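PDB 5SUV: holo-[acyl-carrier-protein] synthase from Neisseria meningitidis FAM18, which belongs to the 4'-phosphopantetheinyl transferase superfamily and binds coenzyme A, with three copies of the chain in its assembly. Local coordinates for residues K14-L19 against Q25-R30. Sequence-based numbering, arbitrary orientation.
Sequences KRIIRL and QAFAGR
Phe27 reaches from helix 25-31 to Leu19 and Ile16 of helix 13-23 in a small contact made by apolar side chains, between two consecutive helices that follow the first strand, 3-12. A chi1 of 177° sets CG of Phe27 opposite its own backbone N, and the ring leaves helix 25-31 to meet helix 13-23. Leu19 lies over one face of that ring: its CB stands 3.8 Å from the ring centroid and only 1° off the ring normal, a well-centred CH-pi contact. CD1 of Leu19 stays on the same face, above the CE1-CZ edge, 3.5 Å from CZ of Phe27 and equally near its CE1. Ile16, one helical turn earlier, meets the ring at its edge, near the ring plane, its CD1 lying 4.0 Å from CE2 of Phe27. A flat aromatic suits this place because one face and one edge can be used at once, while the two aliphatic chains supply CH groups from different directions. Ile16 also touches Ala51 of helix 46-63, and Ala28, next to Phe27, rests on Leu50 there, so both short helices pack on the same long helix. The side chain of Phe27 is about 4 Å from a bound coenzyme A, placing this helix-helix hydrophobic cluster beside the ligand pocket of a phosphopantetheinyl transferase fold.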
loop_
_atom_site.group_PDB
_atom_site.type_symbol
_atom_site.label_atom_id
_atom_site.label_comp_id
_atom_site.label_asym_id
_atom_site.label_seq_id
_atom_site.Cartn_x
_atom_site.Cartn_y
_atom_site.Cartn_z
ATOM N N LYS A 14 -2.727 16.809 -9.484
ATOM C CA LYS A 14 -3.679 17.818 -9.936
ATOM C C LYS A 14 -4.477 18.380 -8.767
ATOM O O LYS A 14 -4.811 19.570 -8.750
ATOM C CB LYS A 14 -4.613 17.226 -10.992
ATOM C CG LYS A 14 -3.916 16.866 -12.298
ATOM C CD LYS A 14 -4.863 16.162 -13.263
ATOM C CE LYS A 14 -4.140 15.699 -14.520
ATOM N NZ LYS A 14 -3.471 16.824 -15.236
ATOM N N ARG A 15 -4.792 17.539 -7.779
ATOM C CA ARG A 15 -5.483 18.027 -6.593
ATOM C C ARG A 15 -4.608 19.003 -5.825
ATOM O O ARG A 15 -5.098 20.027 -5.333
ATOM C CB ARG A 15 -5.894 16.866 -5.694
ATOM C CG ARG A 15 -6.551 17.274 -4.375
ATOM C CD ARG A 15 -7.354 16.116 -3.799
ATOM N NE ARG A 15 -7.479 16.175 -2.345
ATOM C CZ ARG A 15 -6.968 15.290 -1.486
ATOM N NH1 ARG A 15 -6.278 14.231 -1.902
ATOM N NH2 ARG A 15 -7.158 15.464 -0.187
ATOM N N ILE A 16 -3.308 18.713 -5.727
ATOM C CA ILE A 16 -2.399 19.641 -5.057
ATOM C C ILE A 16 -2.387 20.971 -5.795
ATOM O O ILE A 16 -2.483 22.039 -5.178
ATOM C CB ILE A 16 -0.985 19.039 -4.952
ATOM C CG1 ILE A 16 -0.993 17.759 -4.110
ATOM C CG2 ILE A 16 -0.001 20.046 -4.346
ATOM C CD1 ILE A 16 -1.317 17.970 -2.621
ATOM N N ILE A 17 -2.292 20.926 -7.126
ATOM C CA ILE A 17 -2.314 22.150 -7.921
ATOM C C ILE A 17 -3.575 22.955 -7.622
ATOM O O ILE A 17 -3.514 24.168 -7.391
ATOM C CB ILE A 17 -2.185 21.818 -9.418
ATOM C CG1 ILE A 17 -0.795 21.242 -9.706
ATOM C CG2 ILE A 17 -2.424 23.072 -10.288
ATOM C CD1 ILE A 17 -0.631 20.712 -11.156
ATOM N N ARG A 18 -4.735 22.295 -7.601
ATOM C CA ARG A 18 -5.966 23.006 -7.267
ATOM C C ARG A 18 -5.863 23.651 -5.894
ATOM O O ARG A 18 -6.222 24.822 -5.716
ATOM C CB ARG A 18 -7.161 22.059 -7.308
ATOM C CG ARG A 18 -7.505 21.545 -8.699
ATOM C CD ARG A 18 -8.846 20.799 -8.725
ATOM N NE ARG A 18 -9.232 20.274 -7.412
ATOM C CZ ARG A 18 -10.067 20.874 -6.562
ATOM N NH1 ARG A 18 -10.631 22.037 -6.867
ATOM N NH2 ARG A 18 -10.343 20.308 -5.392
ATOM N N LEU A 19 -5.372 22.898 -4.910
ATOM C CA LEU A 19 -5.268 23.425 -3.555
ATOM C C LEU A 19 -4.305 24.605 -3.490
ATOM O O LEU A 19 -4.569 25.593 -2.795
ATOM C CB LEU A 19 -4.837 22.317 -2.594
ATOM C CG LEU A 19 -5.882 21.219 -2.351
ATOM C CD1 LEU A 19 -5.298 20.030 -1.600
ATOM C CD2 LEU A 19 -7.070 21.783 -1.576
ATOM N N GLN A 25 -0.031 30.159 -1.191
ATOM C CA GLN A 25 0.993 29.595 -0.321
ATOM C C GLN A 25 0.447 29.183 1.042
ATOM O O GLN A 25 1.154 28.501 1.790
ATOM C CB GLN A 25 2.140 30.596 -0.150
ATOM C CG GLN A 25 3.399 30.004 0.479
ATOM C CD GLN A 25 3.412 30.118 1.991
ATOM O OE1 GLN A 25 3.149 31.188 2.547
ATOM N NE2 GLN A 25 3.713 29.013 2.670
ATOM N N ALA A 26 -0.791 29.560 1.375
ATOM C CA ALA A 26 -1.368 29.170 2.660
ATOM C C ALA A 26 -1.596 27.666 2.753
ATOM O O ALA A 26 -1.653 27.111 3.860
ATOM C CB ALA A 26 -2.685 29.907 2.885
ATOM N N PHE A 27 -1.755 26.985 1.619
ATOM C CA PHE A 27 -1.863 25.534 1.663
ATOM C C PHE A 27 -0.573 24.924 2.194
ATOM O O PHE A 27 -0.579 24.196 3.190
ATOM C CB PHE A 27 -2.207 24.979 0.282
ATOM C CG PHE A 27 -2.263 23.482 0.231
ATOM C CD1 PHE A 27 -3.189 22.782 0.981
ATOM C CD2 PHE A 27 -1.392 22.775 -0.574
ATOM C CE1 PHE A 27 -3.240 21.407 0.933
ATOM C CE2 PHE A 27 -1.441 21.399 -0.629
ATOM C CZ PHE A 27 -2.363 20.714 0.120
ATOM N N ALA A 28 0.556 25.233 1.552
ATOM C CA ALA A 28 1.830 24.712 2.031
ATOM C C ALA A 28 2.074 25.118 3.479
ATOM O O ALA A 28 2.638 24.346 4.264
ATOM C CB ALA A 28 2.968 25.203 1.142
ATOM N N GLY A 29 1.653 26.326 3.852
ATOM C CA GLY A 29 1.812 26.765 5.225
ATOM C C GLY A 29 0.963 25.984 6.199
ATOM O O GLY A 29 1.278 25.943 7.394
ATOM N N ARG A 30 -0.100 25.352 5.714
ATOM C CA ARG A 30 -0.968 24.571 6.572
ATOM C C ARG A 30 -0.487 23.130 6.704
ATOM O O ARG A 30 -0.666 22.522 7.769
ATOM C CB ARG A 30 -2.402 24.635 6.027
ATOM C CG ARG A 30 -3.464 23.993 6.911
ATOM C CD ARG A 30 -4.882 24.369 6.478
ATOM N NE ARG A 30 -5.182 25.783 6.728
ATOM C CZ ARG A 30 -5.263 26.733 5.796
ATOM N NH1 ARG A 30 -5.076 26.451 4.511
ATOM N NH2 ARG A 30 -5.539 27.983 6.152
#